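PDB 1TWI: diaminopimelate decarboxylase from Methanocaldococcus jannaschii, which uses pyridoxal 5'-phosphate to decarboxylate meso-diaminopimelate specifically to L-lysine, the last step of lysine biosynthesis by the diaminopimelate pathway. Local coordinates for residues P330-A335 and I389-N394; S352-L357 and S361-R366; Y68-N73 and S294-A299; N325-P330 and F382-Y387. One frame throughout, in Å; residues are numbered along the deposited sequence.

Interaction 1: residues P330-A335 and I389-N394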
loop_
_atom_site.group_PDB
_atom_site.type_symbol
_atom_site.label_atom_id
_atom_site.label_comp_id
_atom_site.label_asym_id
_atom_site.label_seq_id
_atom_site.Cartn_x
_atom_site.Cartn_y
_atom_site.Cartn_z
ATOM N N PRO A 330 4.656 8.759 -2.439
ATOM C CA PRO A 330 6.041 8.789 -2.948
ATOM C C PRO A 330 6.654 7.395 -3.137
ATOM O O PRO A 330 7.258 7.120 -4.192
ATOM C CB PRO A 330 6.803 9.603 -1.895
ATOM C CG PRO A 330 5.707 10.538 -1.298
ATOM C CD PRO A 330 4.522 9.536 -1.187
ATOM N N ALA A 331 6.522 6.507 -2.145
ATOM C CA ALA A 331 7.087 5.172 -2.283
ATOM C C ALA A 331 6.523 4.356 -3.455
ATOM O O ALA A 331 7.254 3.646 -4.179
ATOM C CB ALA A 331 6.932 4.393 -0.966
ATOM N N MET A 332 5.231 4.493 -3.682
ATOM C CA MET A 332 4.549 3.776 -4.716
ATOM C C MET A 332 4.647 4.344 -6.139
ATOM O O MET A 332 4.725 3.582 -7.107
ATOM C CB MET A 332 3.086 3.711 -4.312
ATOM C CG MET A 332 2.263 2.750 -5.051
ATOM S SD MET A 332 0.871 2.375 -3.940
ATOM C CE MET A 332 -0.101 1.453 -5.162
ATOM N N TYR A 333 4.644 5.673 -6.266
ATOM C CA TYR A 333 4.619 6.280 -7.584
ATOM C C TYR A 333 5.765 7.237 -7.843
ATOM O O TYR A 333 5.815 7.838 -8.908
ATOM C CB TYR A 333 3.295 7.074 -7.776
ATOM C CG TYR A 333 1.976 6.352 -7.439
ATOM C CD1 TYR A 333 1.377 5.453 -8.340
ATOM C CD2 TYR A 333 1.324 6.577 -6.220
ATOM C CE1 TYR A 333 0.155 4.788 -8.025
ATOM C CE2 TYR A 333 0.098 5.914 -5.894
ATOM C CZ TYR A 333 -0.468 5.028 -6.804
ATOM O OH TYR A 333 -1.673 4.393 -6.509
ATOM N N GLU A 334 6.658 7.366 -6.869
ATOM C CA GLU A 334 7.774 8.304 -6.888
ATOM C C GLU A 334 7.182 9.685 -7.111
ATOM O O GLU A 334 7.775 10.559 -7.731
ATOM C CB GLU A 334 8.792 7.971 -7.983
ATOM C CG GLU A 334 10.158 7.713 -7.352
ATOM C CD GLU A 334 11.216 7.286 -8.355
ATOM O OE1 GLU A 334 11.855 8.188 -8.967
ATOM O OE2 GLU A 334 11.389 6.043 -8.537
ATOM N N ALA A 335 5.995 9.876 -6.563
ATOM C CA ALA A 335 5.278 11.121 -6.726
ATOM C C ALA A 335 5.820 12.286 -5.880
ATOM O O ALA A 335 6.237 12.117 -4.697
ATOM C CB ALA A 335 3.800 10.868 -6.417
ATOM N N ILE A 389 -4.495 8.915 3.822
ATOM C CA ILE A 389 -4.958 7.962 4.826
ATOM C C ILE A 389 -5.719 6.843 4.092
ATOM O O ILE A 389 -5.719 5.699 4.543
ATOM C CB ILE A 389 -5.848 8.669 5.899
ATOM C CG1 ILE A 389 -6.065 7.743 7.124
ATOM C CG2 ILE A 389 -7.249 9.028 5.307
ATOM C CD1 ILE A 389 -4.775 7.569 8.018
ATOM N N SER A 390 -6.343 7.129 2.954
ATOM C CA SER A 390 -7.128 6.055 2.302
ATOM C C SER A 390 -6.267 4.873 1.826
ATOM O O SER A 390 -6.798 3.792 1.615
ATOM C CB SER A 390 -7.972 6.588 1.135
ATOM O OG SER A 390 -7.161 6.972 0.024
ATOM N N MET A 391 -4.953 5.059 1.678
ATOM C CA MET A 391 -4.105 3.924 1.273
ATOM C C MET A 391 -3.141 3.576 2.401
ATOM O O MET A 391 -2.247 2.752 2.203
ATOM C CB MET A 391 -3.304 4.257 -0.013
ATOM C CG MET A 391 -4.210 4.619 -1.222
ATOM S SD MET A 391 -3.396 4.813 -2.852
ATOM C CE MET A 391 -3.022 3.169 -3.249
ATOM N N ALA A 392 -3.293 4.182 3.577
ATOM C CA ALA A 392 -2.350 3.902 4.683
ATOM C C ALA A 392 -2.422 2.423 5.091
ATOM O O ALA A 392 -3.463 1.775 4.894
ATOM C CB ALA A 392 -2.692 4.797 5.901
ATOM N N ASN A 393 -1.358 1.870 5.674
ATOM C CA ASN A 393 -1.443 0.474 6.057
ATOM C C ASN A 393 -0.564 0.255 7.284
ATOM O O ASN A 393 -0.069 1.215 7.825
ATOM C CB ASN A 393 -0.955 -0.359 4.900
ATOM C CG ASN A 393 0.382 0.128 4.391
ATOM O OD1 ASN A 393 0.491 0.696 3.279
ATOM N ND2 ASN A 393 1.398 -0.056 5.180
ATOM N N ASN A 394 -0.361 -0.991 7.701
ATOM C CA ASN A 394 0.423 -1.292 8.890
ATOM C C ASN A 394 1.775 -1.901 8.555
ATOM O O ASN A 394 2.404 -2.571 9.405
ATOM C CB ASN A 394 -0.340 -2.281 9.790
ATOM C CG ASN A 394 -1.571 -1.654 10.437
ATOM O OD1 ASN A 394 -1.520 -0.522 10.967
ATOM N ND2 ASN A 394 -2.656 -2.380 10.440
#
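Met332 and Tyr333, on the last turn of the short helix 329-333, meet Met391 in a small van der Waals contact at the lysine pocket, where the loop between strands 378-382 and 402-407 passes the end of that helix. Met332 runs out extended, and Met391, bent only at its last torsion (chi3 73°), turns its methyl in to meet both partners. CE of Met391 lies 3.9 Å from CE of Met332 and 3.7 Å from OH of Tyr333. The two methionine chains cross at about a right angle and touch through methyl and sulfur, whereas the tyrosine comes from the direction opposite to Met391 and offers its hydroxyl rather than its ring. CG of Met332 backs that ring, 3.8 Å above its plane and over the centre. Across the dimer interface, Glu359 of the second subunit packs on Tyr333 and Tyr395 of the second subunit on Met391. Unbranched, flexible methionines suit a seam between two segments, since they can fit its shape without asking for polar partners. Tyr333 and Met391 both line the site of the bound lysine, and the contact between them is van der Waals in character and involves no charge.

Interaction 2: residues S352-L357 and S361-R366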
loop_
_atom_site.group_PDB
_atom_site.type_symbol
_atom_site.label_atom_id
_atom_site.label_comp_id
_atom_site.label_asym_id
_atom_site.label_seq_id
_atom_site.Cartn_x
_atom_site.Cartn_y
_atom_site.Cartn_z
ATOM N N SER A 352 17.570 15.042 1.825
ATOM C CA SER A 352 16.600 14.055 1.338
ATOM C C SER A 352 15.845 13.626 2.619
ATOM O O SER A 352 16.421 13.557 3.699
ATOM C CB SER A 352 17.314 12.887 0.669
ATOM O OG SER A 352 17.903 13.312 -0.567
ATOM N N ILE A 353 14.545 13.390 2.511
ATOM C CA ILE A 353 13.735 13.114 3.702
ATOM C C ILE A 353 13.196 11.692 3.636
ATOM O O ILE A 353 12.548 11.338 2.663
ATOM C CB ILE A 353 12.471 14.058 3.782
ATOM C CG1 ILE A 353 12.862 15.561 3.922
ATOM C CG2 ILE A 353 11.678 13.744 5.032
ATOM C CD1 ILE A 353 13.085 16.265 2.643
ATOM N N ALA A 354 13.429 10.909 4.671
ATOM C CA ALA A 354 12.953 9.510 4.684
ATOM C C ALA A 354 12.201 9.118 5.947
ATOM O O ALA A 354 12.426 9.694 7.018
ATOM C CB ALA A 354 14.170 8.562 4.554
ATOM N N GLY A 355 11.355 8.085 5.817
ATOM C CA GLY A 355 10.654 7.552 6.969
ATOM C C GLY A 355 11.557 6.441 7.513
ATOM O O GLY A 355 12.668 6.244 7.015
ATOM N N GLY A 356 11.101 5.708 8.526
ATOM C CA GLY A 356 11.941 4.657 9.083
ATOM C C GLY A 356 11.673 3.203 8.653
ATOM O O GLY A 356 12.157 2.264 9.313
ATOM N N LEU A 357 10.939 2.993 7.563
ATOM C CA LEU A 357 10.654 1.618 7.167
ATOM C C LEU A 357 11.827 1.044 6.377
ATOM O O LEU A 357 12.608 1.805 5.759
ATOM C CB LEU A 357 9.344 1.538 6.336
ATOM C CG LEU A 357 8.045 1.710 7.178
ATOM C CD1 LEU A 357 7.762 3.229 7.448
ATOM C CD2 LEU A 357 6.832 1.113 6.363
ATOM N N SER A 361 12.395 2.473 -1.004
ATOM C CA SER A 361 11.503 3.446 -1.570
ATOM C C SER A 361 10.778 4.287 -0.502
ATOM O O SER A 361 9.985 5.132 -0.887
ATOM C CB SER A 361 10.454 2.728 -2.370
ATOM O OG SER A 361 9.708 1.918 -1.460
ATOM N N ASP A 362 10.993 4.007 0.801
ATOM C CA ASP A 362 10.356 4.806 1.854
ATOM C C ASP A 362 11.170 6.121 2.034
ATOM O O ASP A 362 11.885 6.329 3.020
ATOM C CB ASP A 362 10.258 4.014 3.193
ATOM C CG ASP A 362 9.806 4.905 4.363
ATOM O OD1 ASP A 362 8.853 5.701 4.191
ATOM O OD2 ASP A 362 10.402 4.828 5.443
ATOM N N VAL A 363 11.006 7.006 1.063
ATOM C CA VAL A 363 11.680 8.290 1.000
ATOM C C VAL A 363 10.589 9.270 0.534
ATOM O O VAL A 363 9.927 9.036 -0.497
ATOM C CB VAL A 363 12.825 8.223 -0.067
ATOM C CG1 VAL A 363 13.397 9.627 -0.352
ATOM C CG2 VAL A 363 13.950 7.271 0.431
ATOM N N PHE A 364 10.389 10.350 1.267
ATOM C CA PHE A 364 9.358 11.321 0.875
ATOM C C PHE A 364 9.842 12.357 -0.155
ATOM O O PHE A 364 9.036 12.943 -0.864
ATOM C CB PHE A 364 8.841 12.073 2.120
ATOM C CG PHE A 364 7.997 11.212 3.028
ATOM C CD1 PHE A 364 6.686 10.870 2.667
ATOM C CD2 PHE A 364 8.528 10.700 4.214
ATOM C CE1 PHE A 364 5.912 10.015 3.498
ATOM C CE2 PHE A 364 7.776 9.854 5.040
ATOM C CZ PHE A 364 6.466 9.509 4.679
ATOM N N GLY A 365 11.143 12.610 -0.211
ATOM C CA GLY A 365 11.627 13.598 -1.174
ATOM C C GLY A 365 13.142 13.587 -1.172
ATOM O O GLY A 365 13.786 13.283 -0.152
ATOM N N ARG A 366 13.731 13.930 -2.310
ATOM C CA ARG A 366 15.188 13.939 -2.447
ATOM C C ARG A 366 15.700 15.336 -2.893
ATOM O O ARG A 366 15.021 16.069 -3.648
ATOM C CB ARG A 366 15.585 12.890 -3.494
ATOM C CG ARG A 366 15.275 11.451 -3.121
ATOM C CD ARG A 366 15.559 10.518 -4.308
ATOM N NE ARG A 366 15.591 9.090 -3.930
ATOM C CZ ARG A 366 14.512 8.322 -3.712
ATOM N NH1 ARG A 366 13.277 8.817 -3.823
ATOM N NH2 ARG A 366 14.658 7.033 -3.395
#
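The Phe364 ring lies obliquely beside the backbone of Ile353 to Gly355, with CE2 4.1 Å from N of Gly355, and the flat guanidinium of Arg366 has CG1 of Val363 3.6 Å above one face, offset toward its rim. Both groups flank a pair of antiparallel strands. N of Ile353 donates to O of Gly365 over 2.8 Å, nearly straight at 164°. In return O of Ile353 accepts from N of Phe364, also at 2.8 Å but more bent (141°), and weakly from N of Gly365. The register then slips, and Ala354 and Val363 form a non-hydrogen-bonded pair, their CA atoms 4.1 Å apart, with CB of Ala354 3.5 Å from O of Asp362. Asp362 turns toward the hairpin loop: with CG anti to its own backbone N (chi1 171°), OD2 reaches N of Leu357 at 2.9 Å, although the position of OD2 is less certain. OD1 accepts from N of Met324, and Lys179 of the second subunit forms a salt bridge with OD2, so the buried carboxylate has partners on both oxygens. Phe364 and Gly365 opposite Ile353 make a classic beta bulge, in the hairpin whose loop holds Cys358, the predicted proton donor, and Glu359, inferred to bind substrate.

Interaction 3: residues Y68-N73 and S294-A299. With PLP (pyridoxal-5'-phosphate), chain E.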
loop_
_atom_site.group_PDB
_atom_site.type_symbol
_atom_site.label_atom_id
_atom_site.label_comp_id
_atom_site.label_asym_id
_atom_site.label_seq_id
_atom_site.Cartn_x
_atom_site.Cartn_y
_atom_site.Cartn_z
ATOM N N TYR A 68 -15.244 8.765 -2.914
ATOM C CA TYR A 68 -14.858 8.278 -1.595
ATOM C C TYR A 68 -13.522 7.606 -1.555
ATOM O O TYR A 68 -12.843 7.658 -0.532
ATOM C CB TYR A 68 -15.907 7.288 -1.037
ATOM C CG TYR A 68 -17.013 7.986 -0.271
ATOM C CD1 TYR A 68 -17.414 9.283 -0.636
ATOM C CD2 TYR A 68 -17.645 7.355 0.823
ATOM C CE1 TYR A 68 -18.451 9.949 0.089
ATOM C CE2 TYR A 68 -18.679 8.000 1.556
ATOM C CZ TYR A 68 -19.076 9.272 1.184
ATOM O OH TYR A 68 -20.133 9.875 1.822
ATOM N N LYS A 69 -13.093 7.032 -2.668
ATOM C CA LYS A 69 -11.820 6.291 -2.621
ATOM C C LYS A 69 -10.675 7.216 -2.247
ATOM O O LYS A 69 -9.641 6.749 -1.778
ATOM C CB LYS A 69 -11.521 5.579 -3.939
ATOM C CG LYS A 69 -11.159 6.472 -5.134
ATOM C CD LYS A 69 -11.871 5.946 -6.422
ATOM C CE LYS A 69 -13.265 6.644 -6.514
ATOM N NZ LYS A 69 -14.187 6.197 -7.541
ATOM N N ALA A 70 -10.859 8.527 -2.456
ATOM C CA ALA A 70 -9.802 9.502 -2.112
ATOM C C ALA A 70 -9.596 9.730 -0.608
ATOM O O ALA A 70 -8.472 10.002 -0.155
ATOM C CB ALA A 70 -10.071 10.844 -2.810
ATOM N N ASN A 71 -10.654 9.548 0.170
ATOM C CA ASN A 71 -10.593 9.765 1.632
ATOM C C ASN A 71 -12.031 9.560 2.119
ATOM O O ASN A 71 -12.914 10.392 1.821
ATOM C CB ASN A 71 -10.185 11.213 1.944
ATOM C CG ASN A 71 -9.785 11.396 3.430
ATOM O OD1 ASN A 71 -10.386 10.785 4.313
ATOM N ND2 ASN A 71 -8.800 12.236 3.695
ATOM N N ALA A 72 -12.282 8.463 2.824
ATOM C CA ALA A 72 -13.623 8.174 3.346
ATOM C C ALA A 72 -13.683 8.251 4.874
ATOM O O ALA A 72 -14.523 7.590 5.495
ATOM C CB ALA A 72 -14.128 6.772 2.862
ATOM N N ASN A 73 -12.802 9.051 5.479
ATOM C CA ASN A 73 -12.833 9.229 6.924
ATOM C C ASN A 73 -14.245 9.796 7.267
ATOM O O ASN A 73 -14.739 10.749 6.611
ATOM C CB ASN A 73 -11.709 10.177 7.394
ATOM C CG ASN A 73 -11.933 10.650 8.823
ATOM O OD1 ASN A 73 -12.726 11.563 9.064
ATOM N ND2 ASN A 73 -11.274 10.005 9.780
ATOM N N SER A 294 -9.252 16.472 -6.409
ATOM C CA SER A 294 -9.471 17.918 -6.432
ATOM C C SER A 294 -10.414 18.504 -5.362
ATOM O O SER A 294 -10.589 19.745 -5.282
ATOM C CB SER A 294 -9.872 18.399 -7.859
ATOM O OG SER A 294 -11.048 17.759 -8.301
ATOM N N LEU A 295 -11.064 17.644 -4.562
ATOM C CA LEU A 295 -11.815 18.189 -3.437
ATOM C C LEU A 295 -11.020 18.125 -2.141
ATOM O O LEU A 295 -11.166 19.009 -1.299
ATOM C CB LEU A 295 -13.125 17.449 -3.140
ATOM C CG LEU A 295 -14.208 17.767 -4.177
ATOM C CD1 LEU A 295 -15.426 16.997 -3.823
ATOM C CD2 LEU A 295 -14.485 19.293 -4.200
ATOM N N VAL A 296 -10.214 17.083 -1.945
ATOM C CA VAL A 296 -9.552 16.970 -0.661
ATOM C C VAL A 296 -8.037 17.007 -0.572
ATOM O O VAL A 296 -7.510 17.239 0.505
ATOM C CB VAL A 296 -10.064 15.680 0.097
ATOM C CG1 VAL A 296 -11.609 15.765 0.275
ATOM C CG2 VAL A 296 -9.709 14.364 -0.718
ATOM N N ALA A 297 -7.332 16.789 -1.680
ATOM C CA ALA A 297 -5.892 16.709 -1.595
ATOM C C ALA A 297 -5.207 17.892 -0.949
ATOM O O ALA A 297 -4.390 17.701 -0.044
ATOM C CB ALA A 297 -5.265 16.485 -3.039
ATOM N N THR A 298 -5.515 19.099 -1.431
ATOM C CA THR A 298 -4.840 20.304 -0.911
ATOM C C THR A 298 -5.254 20.666 0.524
ATOM O O THR A 298 -4.688 21.575 1.107
ATOM C CB THR A 298 -5.137 21.551 -1.817
ATOM O OG1 THR A 298 -6.530 21.761 -1.886
ATOM C CG2 THR A 298 -4.595 21.328 -3.231
ATOM N N ALA A 299 -6.261 19.981 1.079
ATOM C CA ALA A 299 -6.682 20.271 2.443
ATOM C C ALA A 299 -5.852 19.469 3.481
ATOM O O ALA A 299 -5.932 19.750 4.691
ATOM C CB ALA A 299 -8.198 19.915 2.630
HETATM N N1 PLP E . -14.479 8.278 -10.689
HETATM C C2 PLP E . -13.921 7.028 -10.885
HETATM C C2A PLP E . -14.782 6.002 -11.663
HETATM C C3 PLP E . -12.659 6.792 -10.347
HETATM O O3 PLP E . -12.142 5.554 -10.556
HETATM C C4 PLP E . -11.929 7.737 -9.675
HETATM C C4A PLP E . -10.515 7.363 -9.115
HETATM O O4A PLP E . -10.253 6.202 -9.079
HETATM C C5 PLP E . -12.489 9.019 -9.473
HETATM C C6 PLP E . -13.749 9.245 -10.005
HETATM C C5A PLP E . -11.835 10.194 -8.761
HETATM O O4P PLP E . -10.576 10.573 -9.376
HETATM P P PLP E . -9.772 11.852 -8.894
HETATM O O1P PLP E . -8.574 11.844 -9.752
HETATM O O2P PLP E . -9.438 11.595 -7.452
HETATM O O3P PLP E . -10.612 13.029 -9.101
#
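Beside the cofactor pocket of the pyridoxal-binding domain, the loop after strand 62-67, which carries Lys69, packs on helix 293-296 through Ala70, Asn71 and Val296. One branch of the valine does the touching: CG2, placed between backbone N and carbonyl carbon (CG1 having chi1 -58°), lies 4.1 Å from CB of Ala70 and 4.2 Å from CB of Asn71. A small alanine and a beta-branched valine suit so buried a seam. The amide of Asn71 is occupied on its own account. OD1 accepts from N of Asn73 at 3.2 Å, with the donor in the carbonyl plane and an N-H...O angle of 163°, and ND2 donates to O of Gly385. Lys69 bends twice along its chain to reach pyridoxal phosphate, its CD 3.1 Å from O4A and its NZ 3.2 Å from C3. The Schiff base known for this lysine is absent here; instead NZ makes a salt bridge with Asp88. The cofactor's hydrogen bonds come from Ser213, Gly250, Gly292, Arg293 and Tyr387. Asn71 forms an Asx turn and Asn73 N-caps helix 74-82, whose start follows the lysine loop at the end of a strand, as expected of the TIM-barrel fold of class-II decarboxylases.

Interaction 4: residues N325-P330 and F382-Y387. With PLP (pyridoxal-5'-phosphate), chain E.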
loop_
_atom_site.group_PDB
_atom_site.type_symbol
_atom_site.label_atom_id
_atom_site.label_comp_id
_atom_site.label_asym_id
_atom_site.label_seq_id
_atom_site.Cartn_x
_atom_site.Cartn_y
_atom_site.Cartn_z
ATOM N N ASN A 325 4.014 3.744 5.211
ATOM C CA ASN A 325 2.764 3.092 5.658
ATOM C C ASN A 325 1.678 4.194 6.006
ATOM O O ASN A 325 0.450 3.956 5.956
ATOM C CB ASN A 325 3.049 2.217 6.899
ATOM C CG ASN A 325 3.394 3.060 8.122
ATOM O OD1 ASN A 325 4.473 3.702 8.191
ATOM N ND2 ASN A 325 2.468 3.094 9.085
ATOM N N ASP A 326 2.145 5.382 6.391
ATOM C CA ASP A 326 1.229 6.513 6.705
ATOM C C ASP A 326 0.733 7.230 5.422
ATOM O O ASP A 326 -0.380 7.794 5.395
ATOM C CB ASP A 326 1.948 7.588 7.564
ATOM C CG ASP A 326 2.552 7.014 8.848
ATOM O OD1 ASP A 326 1.795 6.403 9.631
ATOM O OD2 ASP A 326 3.771 7.178 9.068
ATOM N N MET A 327 1.571 7.240 4.391
ATOM C CA MET A 327 1.279 7.979 3.166
ATOM C C MET A 327 2.151 7.334 2.095
ATOM O O MET A 327 3.363 7.558 2.036
ATOM C CB MET A 327 1.660 9.435 3.366
ATOM C CG MET A 327 0.838 10.395 2.478
ATOM S SD MET A 327 1.415 10.497 0.755
ATOM C CE MET A 327 2.960 11.587 0.954
ATOM N N MET A 328 1.507 6.534 1.257
ATOM C CA MET A 328 2.181 5.720 0.260
ATOM C C MET A 328 2.523 6.347 -1.083
ATOM O O MET A 328 3.199 5.681 -1.888
ATOM C CB MET A 328 1.314 4.490 -0.037
ATOM C CG MET A 328 1.131 3.550 1.169
ATOM S SD MET A 328 2.632 2.509 1.304
ATOM C CE MET A 328 2.165 1.307 0.003
ATOM N N ARG A 329 2.097 7.583 -1.342
ATOM C CA ARG A 329 2.303 8.113 -2.713
ATOM C C ARG A 329 3.738 8.170 -3.217
ATOM O O ARG A 329 4.019 7.706 -4.319
ATOM C CB ARG A 329 1.642 9.491 -2.931
ATOM C CG ARG A 329 0.135 9.553 -2.790
ATOM C CD ARG A 329 -0.325 10.934 -3.369
ATOM N NE ARG A 329 -0.288 10.925 -4.822
ATOM C CZ ARG A 329 0.383 11.763 -5.614
ATOM N NH1 ARG A 329 1.137 12.751 -5.166
ATOM N NH2 ARG A 329 0.266 11.598 -6.921
ATOM N N PRO A 330 4.656 8.759 -2.439
ATOM C CA PRO A 330 6.041 8.789 -2.948
ATOM C C PRO A 330 6.654 7.395 -3.137
ATOM O O PRO A 330 7.258 7.120 -4.192
ATOM C CB PRO A 330 6.803 9.603 -1.895
ATOM C CG PRO A 330 5.707 10.538 -1.298
ATOM C CD PRO A 330 4.522 9.536 -1.187
ATOM N N PHE A 382 3.060 18.460 2.170
ATOM C CA PHE A 382 1.824 19.008 1.613
ATOM C C PHE A 382 0.992 18.099 0.725
ATOM O O PHE A 382 1.497 17.173 0.118
ATOM C CB PHE A 382 2.122 20.221 0.721
ATOM C CG PHE A 382 2.397 21.507 1.475
ATOM C CD1 PHE A 382 3.127 21.488 2.675
ATOM C CD2 PHE A 382 1.994 22.723 0.946
ATOM C CE1 PHE A 382 3.457 22.690 3.319
ATOM C CE2 PHE A 382 2.313 23.958 1.575
ATOM C CZ PHE A 382 3.047 23.927 2.760
ATOM N N ASP A 383 -0.294 18.431 0.656
ATOM C CA ASP A 383 -1.210 17.856 -0.310
ATOM C C ASP A 383 -1.372 16.339 -0.157
ATOM O O ASP A 383 -1.251 15.586 -1.114
ATOM C CB ASP A 383 -0.667 18.224 -1.697
ATOM C CG ASP A 383 -0.549 19.741 -1.890
ATOM O OD1 ASP A 383 -1.520 20.449 -1.522
ATOM O OD2 ASP A 383 0.488 20.241 -2.393
ATOM N N VAL A 384 -1.658 15.916 1.058
ATOM C CA VAL A 384 -1.835 14.493 1.315
ATOM C C VAL A 384 -3.285 14.190 1.701
ATOM O O VAL A 384 -3.570 13.144 2.315
ATOM C CB VAL A 384 -0.936 14.072 2.458
ATOM C CG1 VAL A 384 0.559 14.071 2.032
ATOM C CG2 VAL A 384 -1.177 15.046 3.698
ATOM N N GLY A 385 -4.211 15.116 1.418
ATOM C CA GLY A 385 -5.616 14.839 1.770
ATOM C C GLY A 385 -6.310 13.728 0.969
ATOM O O GLY A 385 -7.339 13.200 1.384
ATOM N N ALA A 386 -5.742 13.384 -0.182
ATOM C CA ALA A 386 -6.300 12.362 -1.087
ATOM C C ALA A 386 -5.284 11.234 -1.292
ATOM O O ALA A 386 -4.118 11.509 -1.511
ATOM C CB ALA A 386 -6.639 13.010 -2.474
ATOM N N TYR A 387 -5.731 9.988 -1.221
ATOM C CA TYR A 387 -4.888 8.797 -1.389
ATOM C C TYR A 387 -3.763 8.906 -0.399
ATOM O O TYR A 387 -2.618 8.627 -0.713
ATOM C CB TYR A 387 -4.352 8.728 -2.810
ATOM C CG TYR A 387 -5.514 8.855 -3.800
ATOM C CD1 TYR A 387 -6.436 7.834 -3.943
ATOM C CD2 TYR A 387 -5.724 10.035 -4.497
ATOM C CE1 TYR A 387 -7.583 7.986 -4.782
ATOM C CE2 TYR A 387 -6.832 10.226 -5.332
ATOM C CZ TYR A 387 -7.769 9.196 -5.474
ATOM O OH TYR A 387 -8.863 9.384 -6.294
HETATM N N1 PLP E . -14.479 8.278 -10.689
HETATM C C2 PLP E . -13.921 7.028 -10.885
HETATM C C2A PLP E . -14.782 6.002 -11.663
HETATM C C3 PLP E . -12.659 6.792 -10.347
HETATM O O3 PLP E . -12.142 5.554 -10.556
HETATM C C4 PLP E . -11.929 7.737 -9.675
HETATM C C4A PLP E . -10.515 7.363 -9.115
HETATM O O4A PLP E . -10.253 6.202 -9.079
HETATM C C5 PLP E . -12.489 9.019 -9.473
HETATM C C6 PLP E . -13.749 9.245 -10.005
HETATM C C5A PLP E . -11.835 10.194 -8.761
HETATM O O4P PLP E . -10.576 10.573 -9.376
HETATM P P PLP E . -9.772 11.852 -8.894
HETATM O O1P PLP E . -8.574 11.844 -9.752
HETATM O O2P PLP E . -9.438 11.595 -7.452
HETATM O O3P PLP E . -10.612 13.029 -9.101
HETATM O O HOH W 1 -1.341 6.807 1.104
#
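Met327 and Val384 cross at about a right angle, the methionine folding over one branch of the valine. CG of Met327, set by chi1 (-153°), sits 3.7 Å from CG1 of Val384, and bends at chi2 and chi3 (-80° and -76°) bring CE back to 3.6 Å from the same CG1. A flexible thioether can wrap a compact branched residue in this way, and Tyr33 and Leu302 pack on both residues. The bend at chi2 also puts SD 3.7 Å from N of Arg329, a weak capping bond near the start of the helix. Arg329 meets the other segment by its aliphatic part, CG lying 3.6 Å from O of Tyr387, while its charged end engages Tyr255 in a cation-pi interaction. The same carbonyl accepts a hydrogen bond from a water, which accepts from N of Met328 at 2.9 Å and so bridges the two backbones. The Tyr387 side chain leads away toward the cofactor: OH donates to O2P of pyridoxal phosphate over 2.6 Å, with O2P at the ring edge and in its plane. Arg329, inferred to bind substrate, and Tyr387 both line the lysine pocket, so this packing belongs to the active site where the beta domain meets the pyridoxal-binding barrel.

How the interactions relate
Interactions 1 and 4 lie closest, their centres 6 Å apart: they share Pro330 and helix 329-333, and N of Asn393 probably hydrogen-bonds to O of Asn325 at 2.8 Å. Interaction 2 packs on helix 329-333, CG of Pro330 lying 4.1 Å from CD1 of Phe364. Interaction 3 meets interaction 4 across the domain junction, where N of Tyr387 probably bonds to O of Ala70 at 2.9 Å. Both also touch pyridoxal phosphate, one through Lys69 and the other through Tyr387. Interactions 2 and 3 stay about 13 Å apart at their nearest atoms, yet all four touch the second subunit.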